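Local coordinates for DUF4276 family protein (PDB 2P62) that is of unknown function but belongs to a family in the Toprim-like clan, whose members are often enzymes acting on nucleic acids, at residues S15-L20 against Y134-L139; E91-R96 against L233-R238; D103-V108 against V117-G122. All coordinates share one frame; numbering follows the deposited sequence.

Contact 1 of 3, residues S15-L20 against Y134-L139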
loop_
_atom_site.group_PDB
_atom_site.type_symbol
_atom_site.label_atom_id
_atom_site.label_comp_id
_atom_site.label_asym_id
_atom_site.label_seq_id
_atom_site.Cartn_x
_atom_site.Cartn_y
_atom_site.Cartn_z
ATOM N N SER A 15 1.518 0.505 -11.020
ATOM C CA SER A 15 0.275 -0.246 -11.210
ATOM C C SER A 15 -0.482 0.245 -12.428
ATOM O O SER A 15 -0.970 -0.553 -13.231
ATOM C CB SER A 15 -0.640 -0.125 -9.988
ATOM O OG SER A 15 -0.116 -0.826 -8.886
ATOM N N PHE A 16 -0.582 1.566 -12.546
ATOM C CA PHE A 16 -1.280 2.187 -13.661
ATOM C C PHE A 16 -0.721 1.657 -14.985
ATOM O O PHE A 16 -1.470 1.171 -15.824
ATOM C CB PHE A 16 -1.148 3.719 -13.579
ATOM C CG PHE A 16 -1.834 4.454 -14.701
ATOM C CD1 PHE A 16 -1.120 4.862 -15.823
ATOM C CD2 PHE A 16 -3.196 4.724 -14.645
ATOM C CE1 PHE A 16 -1.756 5.532 -16.879
ATOM C CE2 PHE A 16 -3.841 5.392 -15.693
ATOM C CZ PHE A 16 -3.116 5.795 -16.813
ATOM N N PHE A 17 0.594 1.716 -15.162
ATOM C CA PHE A 17 1.187 1.233 -16.402
ATOM C C PHE A 17 1.082 -0.281 -16.566
ATOM O O PHE A 17 0.853 -0.777 -17.673
ATOM C CB PHE A 17 2.650 1.670 -16.503
ATOM C CG PHE A 17 2.825 3.054 -17.063
ATOM C CD1 PHE A 17 2.722 3.280 -18.436
ATOM C CD2 PHE A 17 3.041 4.140 -16.218
ATOM C CE1 PHE A 17 2.822 4.574 -18.962
ATOM C CE2 PHE A 17 3.141 5.435 -16.732
ATOM C CZ PHE A 17 3.030 5.653 -18.111
ATOM N N LYS A 18 1.240 -1.008 -15.463
ATOM C CA LYS A 18 1.177 -2.463 -15.477
ATOM C C LYS A 18 -0.200 -2.984 -15.905
ATOM O O LYS A 18 -0.297 -3.905 -16.718
ATOM C CB LYS A 18 1.561 -3.005 -14.087
ATOM C CG LYS A 18 1.795 -4.514 -14.010
ATOM C CD LYS A 18 0.607 -5.251 -13.409
ATOM C CE LYS A 18 0.570 -5.107 -11.903
ATOM N NZ LYS A 18 1.770 -5.713 -11.314
ATOM N N VAL A 19 -1.274 -2.398 -15.391
ATOM C CA VAL A 19 -2.584 -2.899 -15.787
ATOM C C VAL A 19 -2.856 -2.620 -17.273
ATOM O O VAL A 19 -3.443 -3.447 -17.968
ATOM C CB VAL A 19 -3.730 -2.332 -14.884
ATOM C CG1 VAL A 19 -3.820 -0.811 -15.001
ATOM C CG2 VAL A 19 -5.052 -2.993 -15.258
ATOM N N LEU A 20 -2.416 -1.472 -17.774
ATOM C CA LEU A 20 -2.627 -1.182 -19.184
ATOM C C LEU A 20 -1.771 -2.094 -20.058
ATOM O O LEU A 20 -2.259 -2.658 -21.034
ATOM C CB LEU A 20 -2.275 0.267 -19.498
ATOM C CG LEU A 20 -3.150 1.346 -18.861
ATOM C CD1 LEU A 20 -2.427 2.668 -18.999
ATOM C CD2 LEU A 20 -4.540 1.388 -19.505
ATOM N N TYR A 134 8.609 11.964 -20.202
ATOM C CA TYR A 134 7.176 12.185 -20.293
ATOM C C TYR A 134 6.552 12.739 -19.021
ATOM O O TYR A 134 6.773 12.218 -17.931
ATOM C CB TYR A 134 6.490 10.875 -20.684
ATOM C CG TYR A 134 5.005 10.991 -20.909
ATOM C CD1 TYR A 134 4.102 10.751 -19.872
ATOM C CD2 TYR A 134 4.497 11.364 -22.155
ATOM C CE1 TYR A 134 2.725 10.879 -20.072
ATOM C CE2 TYR A 134 3.123 11.498 -22.364
ATOM C CZ TYR A 134 2.247 11.253 -21.320
ATOM O OH TYR A 134 0.892 11.369 -21.525
ATOM N N GLY A 135 5.771 13.807 -19.175
ATOM C CA GLY A 135 5.105 14.415 -18.039
ATOM C C GLY A 135 3.683 13.893 -17.932
ATOM O O GLY A 135 2.920 13.995 -18.890
ATOM N N MET A 136 3.328 13.329 -16.778
ATOM C CA MET A 136 1.992 12.782 -16.562
ATOM C C MET A 136 1.014 13.829 -16.033
ATOM O O MET A 136 1.366 14.683 -15.221
ATOM C CB MET A 136 2.061 11.612 -15.575
ATOM C CG MET A 136 0.717 10.940 -15.263
ATOM S SD MET A 136 0.019 9.995 -16.644
ATOM C CE MET A 136 1.305 8.796 -16.822
ATOM N N GLY A 137 -0.222 13.763 -16.503
ATOM C CA GLY A 137 -1.221 14.706 -16.045
ATOM C C GLY A 137 -1.365 15.950 -16.898
ATOM O O GLY A 137 -1.781 16.991 -16.395
ATOM N N ASN A 138 -1.032 15.869 -18.181
ATOM C CA ASN A 138 -1.167 17.042 -19.040
ATOM C C ASN A 138 -2.577 17.141 -19.612
ATOM O O ASN A 138 -2.833 16.745 -20.750
ATOM C CB ASN A 138 -0.149 17.013 -20.183
ATOM C CG ASN A 138 0.920 18.083 -20.031
ATOM O OD1 ASN A 138 0.611 19.245 -19.742
ATOM N ND2 ASN A 138 2.181 17.705 -20.234
ATOM N N LEU A 139 -3.496 17.660 -18.806
ATOM C CA LEU A 139 -4.884 17.826 -19.226
ATOM C C LEU A 139 -5.556 18.841 -18.323
ATOM O O LEU A 139 -4.919 19.405 -17.437
ATOM C CB LEU A 139 -5.646 16.482 -19.191
ATOM C CG LEU A 139 -5.893 15.622 -17.930
ATOM C CD1 LEU A 139 -4.590 15.430 -17.165
ATOM C CD2 LEU A 139 -6.939 16.258 -17.037
#
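Met136 pushes its terminal methyl toward two neighbouring rings, those of Phe16 and Phe17, in the hydrophobic layer between helix 11-23 and strand 129-136. This is alpha-on-beta packing on a mixed sheet, as expected in an alpha/beta protein of the Toprim-like clan. The interaction is apolar throughout. Met136 CE lies 3.8 Å from Phe17 CZ and equally near CE2 of the same ring, so the methyl meets the outer end of that ring from an oblique direction. Phe17 and Met136 approach from opposite sides, one coming from the helix and the other from the strand. The Phe16 ring is more distant, its CE1 4.5 Å from Met136 CE, and it also meets the methyl obliquely. Within the helix, Phe16 CD1 sits over one face of the Phe17 ring, offset toward the rim. Around this group, Phe16 and Met136 both touch Leu152 of helix 152-162, while Phe17 touches Leu235 and Met239 of helix 233-239.

Backbone bonding fixes the strand side: Met136, the last residue of its strand, pairs with Arg96 of strand 89-97 and with Val98 just beyond its end. The thioether owes its reach to its torsions: CG of Met136 is anti to the backbone N (chi1 -180°), and bends at chi2 and at chi3 (62°) turn CE toward Phe17 CZ and CE2.

Contact 2 of 3, residues E91-R96 against L233-R238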
loop_
_atom_site.group_PDB
_atom_site.type_symbol
_atom_site.label_atom_id
_atom_site.label_comp_id
_atom_site.label_asym_id
_atom_site.label_seq_id
_atom_site.Cartn_x
_atom_site.Cartn_y
_atom_site.Cartn_z
ATOM N N GLU A 91 15.451 1.567 -25.433
ATOM C CA GLU A 91 14.624 2.709 -25.088
ATOM C C GLU A 91 14.494 2.828 -23.581
ATOM O O GLU A 91 14.491 1.832 -22.851
ATOM C CB GLU A 91 13.223 2.616 -25.737
ATOM C CG GLU A 91 13.246 2.396 -27.253
ATOM C CD GLU A 91 11.882 2.448 -27.931
ATOM O OE1 GLU A 91 10.903 1.875 -27.391
ATOM O OE2 GLU A 91 11.796 3.052 -29.029
ATOM N N VAL A 92 14.420 4.070 -23.129
ATOM C CA VAL A 92 14.256 4.365 -21.724
ATOM C C VAL A 92 13.171 5.424 -21.614
ATOM O O VAL A 92 13.226 6.463 -22.278
ATOM C CB VAL A 92 15.553 4.915 -21.076
ATOM C CG1 VAL A 92 15.265 5.301 -19.635
ATOM C CG2 VAL A 92 16.663 3.863 -21.114
ATOM N N TYR A 93 12.171 5.135 -20.786
ATOM C CA TYR A 93 11.064 6.052 -20.555
ATOM C C TYR A 93 11.180 6.607 -19.142
ATOM O O TYR A 93 11.393 5.863 -18.196
ATOM C CB TYR A 93 9.720 5.327 -20.726
ATOM C CG TYR A 93 9.473 4.856 -22.138
ATOM C CD1 TYR A 93 10.048 3.672 -22.605
ATOM C CD2 TYR A 93 8.750 5.641 -23.042
ATOM C CE1 TYR A 93 9.928 3.286 -23.931
ATOM C CE2 TYR A 93 8.621 5.258 -24.385
ATOM C CZ TYR A 93 9.219 4.083 -24.823
ATOM O OH TYR A 93 9.169 3.711 -26.155
ATOM N N VAL A 94 11.063 7.918 -18.998
ATOM C CA VAL A 94 11.136 8.524 -17.677
ATOM C C VAL A 94 9.835 9.291 -17.473
ATOM O O VAL A 94 9.603 10.303 -18.122
ATOM C CB VAL A 94 12.350 9.465 -17.570
ATOM C CG1 VAL A 94 12.451 10.032 -16.152
ATOM C CG2 VAL A 94 13.627 8.699 -17.910
ATOM N N VAL A 95 8.984 8.787 -16.584
ATOM C CA VAL A 95 7.683 9.386 -16.317
ATOM C C VAL A 95 7.609 10.086 -14.977
ATOM O O VAL A 95 7.948 9.509 -13.939
ATOM C CB VAL A 95 6.585 8.314 -16.373
ATOM C CG1 VAL A 95 5.223 8.918 -16.007
ATOM C CG2 VAL A 95 6.563 7.697 -17.777
ATOM N N ARG A 96 7.145 11.328 -15.008
ATOM C CA ARG A 96 7.027 12.134 -13.803
ATOM C C ARG A 96 5.851 13.087 -13.927
ATOM O O ARG A 96 5.542 13.560 -15.019
ATOM C CB ARG A 96 8.313 12.946 -13.573
ATOM C CG ARG A 96 8.266 13.774 -12.289
ATOM C CD ARG A 96 9.544 14.542 -12.027
ATOM N NE ARG A 96 9.674 15.723 -12.883
ATOM C CZ ARG A 96 10.670 16.602 -12.799
ATOM N NH1 ARG A 96 11.630 16.444 -11.900
ATOM N NH2 ARG A 96 10.708 17.638 -13.620
ATOM N N LEU A 233 -2.000 7.432 -25.403
ATOM C CA LEU A 233 -1.910 6.427 -26.459
ATOM C C LEU A 233 -0.571 6.397 -27.199
ATOM O O LEU A 233 0.051 5.343 -27.332
ATOM C CB LEU A 233 -3.057 6.625 -27.446
ATOM C CG LEU A 233 -3.955 5.414 -27.699
ATOM C CD1 LEU A 233 -4.220 4.644 -26.404
ATOM C CD2 LEU A 233 -5.251 5.900 -28.324
ATOM N N PRO A 234 -0.112 7.551 -27.697
ATOM C CA PRO A 234 1.167 7.579 -28.414
ATOM C C PRO A 234 2.354 7.087 -27.584
ATOM O O PRO A 234 3.288 6.501 -28.122
ATOM C CB PRO A 234 1.286 9.043 -28.864
ATOM C CG PRO A 234 0.409 9.786 -27.895
ATOM C CD PRO A 234 -0.760 8.870 -27.712
ATOM N N LEU A 235 2.309 7.315 -26.276
ATOM C CA LEU A 235 3.380 6.864 -25.385
ATOM C C LEU A 235 3.317 5.335 -25.227
ATOM O O LEU A 235 4.331 4.635 -25.309
ATOM C CB LEU A 235 3.233 7.511 -24.001
ATOM C CG LEU A 235 4.139 6.930 -22.903
ATOM C CD1 LEU A 235 5.568 7.443 -23.096
ATOM C CD2 LEU A 235 3.623 7.322 -21.528
ATOM N N LEU A 236 2.114 4.829 -24.980
ATOM C CA LEU A 236 1.914 3.400 -24.813
ATOM C C LEU A 236 2.267 2.659 -26.089
ATOM O O LEU A 236 2.941 1.627 -26.055
ATOM C CB LEU A 236 0.458 3.112 -24.436
ATOM C CG LEU A 236 0.063 3.600 -23.035
ATOM C CD1 LEU A 236 -1.450 3.701 -22.890
ATOM C CD2 LEU A 236 0.660 2.643 -22.019
ATOM N N GLU A 237 1.823 3.193 -27.220
ATOM C CA GLU A 237 2.085 2.547 -28.499
ATOM C C GLU A 237 3.570 2.543 -28.846
ATOM O O GLU A 237 4.014 1.740 -29.658
ATOM C CB GLU A 237 1.253 3.211 -29.605
ATOM C CG GLU A 237 -0.244 3.193 -29.303
ATOM C CD GLU A 237 -1.093 3.752 -30.429
ATOM O OE1 GLU A 237 -0.661 4.731 -31.079
ATOM O OE2 GLU A 237 -2.202 3.222 -30.655
ATOM N N ARG A 238 4.331 3.426 -28.208
ATOM C CA ARG A 238 5.769 3.502 -28.431
ATOM C C ARG A 238 6.451 2.427 -27.582
ATOM O O ARG A 238 7.311 1.681 -28.068
ATOM C CB ARG A 238 6.288 4.885 -28.037
ATOM C CG ARG A 238 7.344 5.431 -28.972
ATOM C CD ARG A 238 6.808 5.448 -30.390
ATOM N NE ARG A 238 7.776 5.944 -31.362
ATOM C CZ ARG A 238 8.107 7.222 -31.507
ATOM N NH1 ARG A 238 8.999 7.566 -32.425
ATOM N NH2 ARG A 238 7.545 8.153 -30.742
HETATM O O HOH W 1 9.089 2.132 -30.155
#
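Tyr93 lays the CD2 side of its ring along Leu235, whose CD1 comes obliquely to within 3.7 Å of Tyr93 CD2; the two side chains slide past each other in opposite directions. At the far end of the ring, Tyr93 OH packs against the last turn of the helix, 3.3 Å from Arg238 C and also near Arg238 CB. The hydroxyl donates to Glu91 OE1 (2.8 Å), two residues back along the same strand, reaching that oxygen from above, 65° out of the carboxylate plane. Lys4 forms a salt bridge to the same OE1, which probably steadies the negative charge. A water lies within hydrogen-bonding distance of both segments, 3.1 Å from Glu91 OE2 and 2.8 Å from Arg238 O, and can link strand and helix. A phenylalanine in place of Tyr93 would probably leave Glu91 OE1 without its hydroxyl donor and the carboxylate freer to turn. Strand 91-96 and helix 233-238 run roughly antiparallel at 147°, their axes 11.2 Å apart. The C-terminal helix thus lies on the sheet beside helix 11-23, where Phe17 touches Val95, while Tyr93 stacks on Tyr132 of the adjacent strand 129-136.

Contact 3 of 3, residues D103-V108 against V117-G122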
loop_
_atom_site.group_PDB
_atom_site.type_symbol
_atom_site.label_atom_id
_atom_site.label_comp_id
_atom_site.label_asym_id
_atom_site.label_seq_id
_atom_site.Cartn_x
_atom_site.Cartn_y
_atom_site.Cartn_z
ATOM N N ASP A 103 10.311 21.305 -16.271
ATOM C CA ASP A 103 9.894 20.487 -17.399
ATOM C C ASP A 103 10.662 19.162 -17.396
ATOM O O ASP A 103 11.885 19.131 -17.256
ATOM C CB ASP A 103 10.108 21.273 -18.698
ATOM C CG ASP A 103 9.548 20.567 -19.908
ATOM O OD1 ASP A 103 10.136 19.546 -20.315
ATOM O OD2 ASP A 103 8.518 21.019 -20.456
ATOM N N VAL A 104 9.935 18.064 -17.535
ATOM C CA VAL A 104 10.564 16.751 -17.514
ATOM C C VAL A 104 11.682 16.600 -18.552
ATOM O O VAL A 104 12.678 15.912 -18.302
ATOM C CB VAL A 104 9.505 15.639 -17.699
ATOM C CG1 VAL A 104 8.856 15.751 -19.069
ATOM C CG2 VAL A 104 10.131 14.275 -17.484
ATOM N N PHE A 105 11.533 17.243 -19.706
ATOM C CA PHE A 105 12.568 17.156 -20.734
ATOM C C PHE A 105 13.890 17.729 -20.210
ATOM O O PHE A 105 14.942 17.098 -20.331
ATOM C CB PHE A 105 12.137 17.893 -22.009
ATOM C CG PHE A 105 13.082 17.696 -23.160
ATOM C CD1 PHE A 105 14.227 18.488 -23.286
ATOM C CD2 PHE A 105 12.862 16.681 -24.089
ATOM C CE1 PHE A 105 15.145 18.270 -24.320
ATOM C CE2 PHE A 105 13.774 16.454 -25.126
ATOM C CZ PHE A 105 14.922 17.253 -25.240
ATOM N N GLU A 106 13.838 18.922 -19.629
ATOM C CA GLU A 106 15.041 19.535 -19.069
ATOM C C GLU A 106 15.579 18.675 -17.906
ATOM O O GLU A 106 16.788 18.478 -17.771
ATOM C CB GLU A 106 14.729 20.956 -18.580
ATOM C CG GLU A 106 14.470 21.965 -19.699
ATOM C CD GLU A 106 13.902 23.288 -19.182
ATOM O OE1 GLU A 106 14.426 23.794 -18.158
ATOM O OE2 GLU A 106 12.944 23.827 -19.795
ATOM N N TRP A 107 14.674 18.150 -17.081
ATOM C CA TRP A 107 15.063 17.316 -15.948
ATOM C C TRP A 107 15.930 16.136 -16.416
ATOM O O TRP A 107 17.036 15.909 -15.912
ATOM C CB TRP A 107 13.801 16.834 -15.224
ATOM C CG TRP A 107 14.049 16.009 -13.994
ATOM C CD1 TRP A 107 14.845 16.329 -12.931
ATOM C CD2 TRP A 107 13.499 14.714 -13.710
ATOM N NE1 TRP A 107 14.828 15.307 -12.004
ATOM C CE2 TRP A 107 14.011 14.306 -12.457
ATOM C CE3 TRP A 107 12.622 13.860 -14.394
ATOM C CZ2 TRP A 107 13.681 13.077 -11.874
ATOM C CZ3 TRP A 107 12.289 12.632 -13.813
ATOM C CH2 TRP A 107 12.820 12.255 -12.564
ATOM N N VAL A 108 15.443 15.396 -17.403
ATOM C CA VAL A 108 16.194 14.265 -17.919
ATOM C C VAL A 108 17.496 14.723 -18.580
ATOM O O VAL A 108 18.564 14.171 -18.320
ATOM C CB VAL A 108 15.343 13.477 -18.932
ATOM C CG1 VAL A 108 16.165 12.344 -19.558
ATOM C CG2 VAL A 108 14.119 12.921 -18.228
ATOM N N VAL A 117 24.388 14.091 -27.786
ATOM C CA VAL A 117 22.943 13.975 -27.831
ATOM C C VAL A 117 22.358 14.445 -29.157
ATOM O O VAL A 117 22.970 15.241 -29.868
ATOM C CB VAL A 117 22.295 14.772 -26.669
ATOM C CG1 VAL A 117 22.485 16.270 -26.887
ATOM C CG2 VAL A 117 20.835 14.450 -26.580
ATOM N N ARG A 118 21.174 13.934 -29.477
ATOM C CA ARG A 118 20.449 14.272 -30.701
ATOM C C ARG A 118 18.980 14.022 -30.405
ATOM O O ARG A 118 18.618 12.974 -29.866
ATOM C CB ARG A 118 20.882 13.371 -31.864
ATOM C CG ARG A 118 20.298 13.764 -33.219
ATOM C CD ARG A 118 19.764 12.553 -33.961
ATOM N NE ARG A 118 20.651 11.400 -33.800
ATOM C CZ ARG A 118 20.244 10.135 -33.834
ATOM N NH1 ARG A 118 18.960 9.850 -34.028
ATOM N NH2 ARG A 118 21.119 9.156 -33.657
ATOM N N VAL A 119 18.129 14.974 -30.764
ATOM C CA VAL A 119 16.708 14.827 -30.505
ATOM C C VAL A 119 15.965 14.327 -31.734
ATOM O O VAL A 119 16.119 14.851 -32.833
ATOM C CB VAL A 119 16.126 16.155 -30.016
ATOM C CG1 VAL A 119 14.623 16.040 -29.813
ATOM C CG2 VAL A 119 16.812 16.536 -28.719
ATOM N N ASP A 120 15.153 13.303 -31.531
ATOM C CA ASP A 120 14.409 12.702 -32.617
ATOM C C ASP A 120 13.034 12.307 -32.113
ATOM O O ASP A 120 12.920 11.513 -31.182
ATOM C CB ASP A 120 15.168 11.471 -33.118
ATOM C CG ASP A 120 14.506 10.821 -34.303
ATOM O OD1 ASP A 120 14.918 9.694 -34.656
ATOM O OD2 ASP A 120 13.582 11.435 -34.886
ATOM N N ASN A 121 11.994 12.870 -32.727
ATOM C CA ASN A 121 10.614 12.583 -32.346
ATOM C C ASN A 121 10.388 12.839 -30.865
ATOM O O ASN A 121 9.793 12.015 -30.170
ATOM C CB ASN A 121 10.260 11.126 -32.653
ATOM C CG ASN A 121 10.249 10.827 -34.141
ATOM O OD1 ASN A 121 10.197 9.662 -34.550
ATOM N ND2 ASN A 121 10.289 11.878 -34.962
ATOM N N GLY A 122 10.872 13.976 -30.381
ATOM C CA GLY A 122 10.696 14.296 -28.978
ATOM C C GLY A 122 11.494 13.413 -28.030
ATOM O O GLY A 122 11.317 13.497 -26.819
#
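Phe105 and Val119 meet at the margin of the sheet, where the short helix 104-109 packs against a beta-hairpin formed by strands 118-120 and 123-126. Phe105 CZ is 4.0 Å from Val119 CG2, and the methyl comes in at the ring edge, near its plane. A second partner lies at the same edge: Gly122 O, 4.2 Å from Phe105 CE2. The contact is shallow and near the surface, burying 93 Å² over both sides.

Further out, the hairpin presents both partners. Val119 belongs to the outermost strand of the sheet within the chain. Asn121 and Gly122, both with positive phi, make the reversal to strand 123-126, consistent with a type I' turn, a conformation well suited to asparagine followed by glycine. Ile124 and Pro133, on the next two strands, also touch the Phe105 side chain.

On the helical side, CG of Phe105 is anti to the backbone N (chi1 -173°), which extends the ring toward the hairpin. The first turn of the helix is secured by Asp103 at the N-cap: Phe105 N donates to Asp103 OD1 at 2.8 Å, with an N-H...O angle of 142°, meeting the anti side of that oxygen 18° out of the carboxylate plane.

All three contacts reach one mixed sheet. Contacts 1 and 2 have centres about 9 Å apart and share a face: helices 11-23 and 233-239 pack side by side over the adjacent strands 129-136 and 89-97, and Leu235 also touches Tyr134. Contact 3, its centre about 18 Å from that of contact 1 and 13 Å from that of contact 2, involves the other face, since Val94 meets helix 104-109 while Tyr93 and Val95 point toward helix 233-239. Along the chain the segments of contacts 1 and 2 alternate, and contact 3 nests inside both loops. N-terminal, central and C-terminal parts are thereby joined in one sandwiched sheet core.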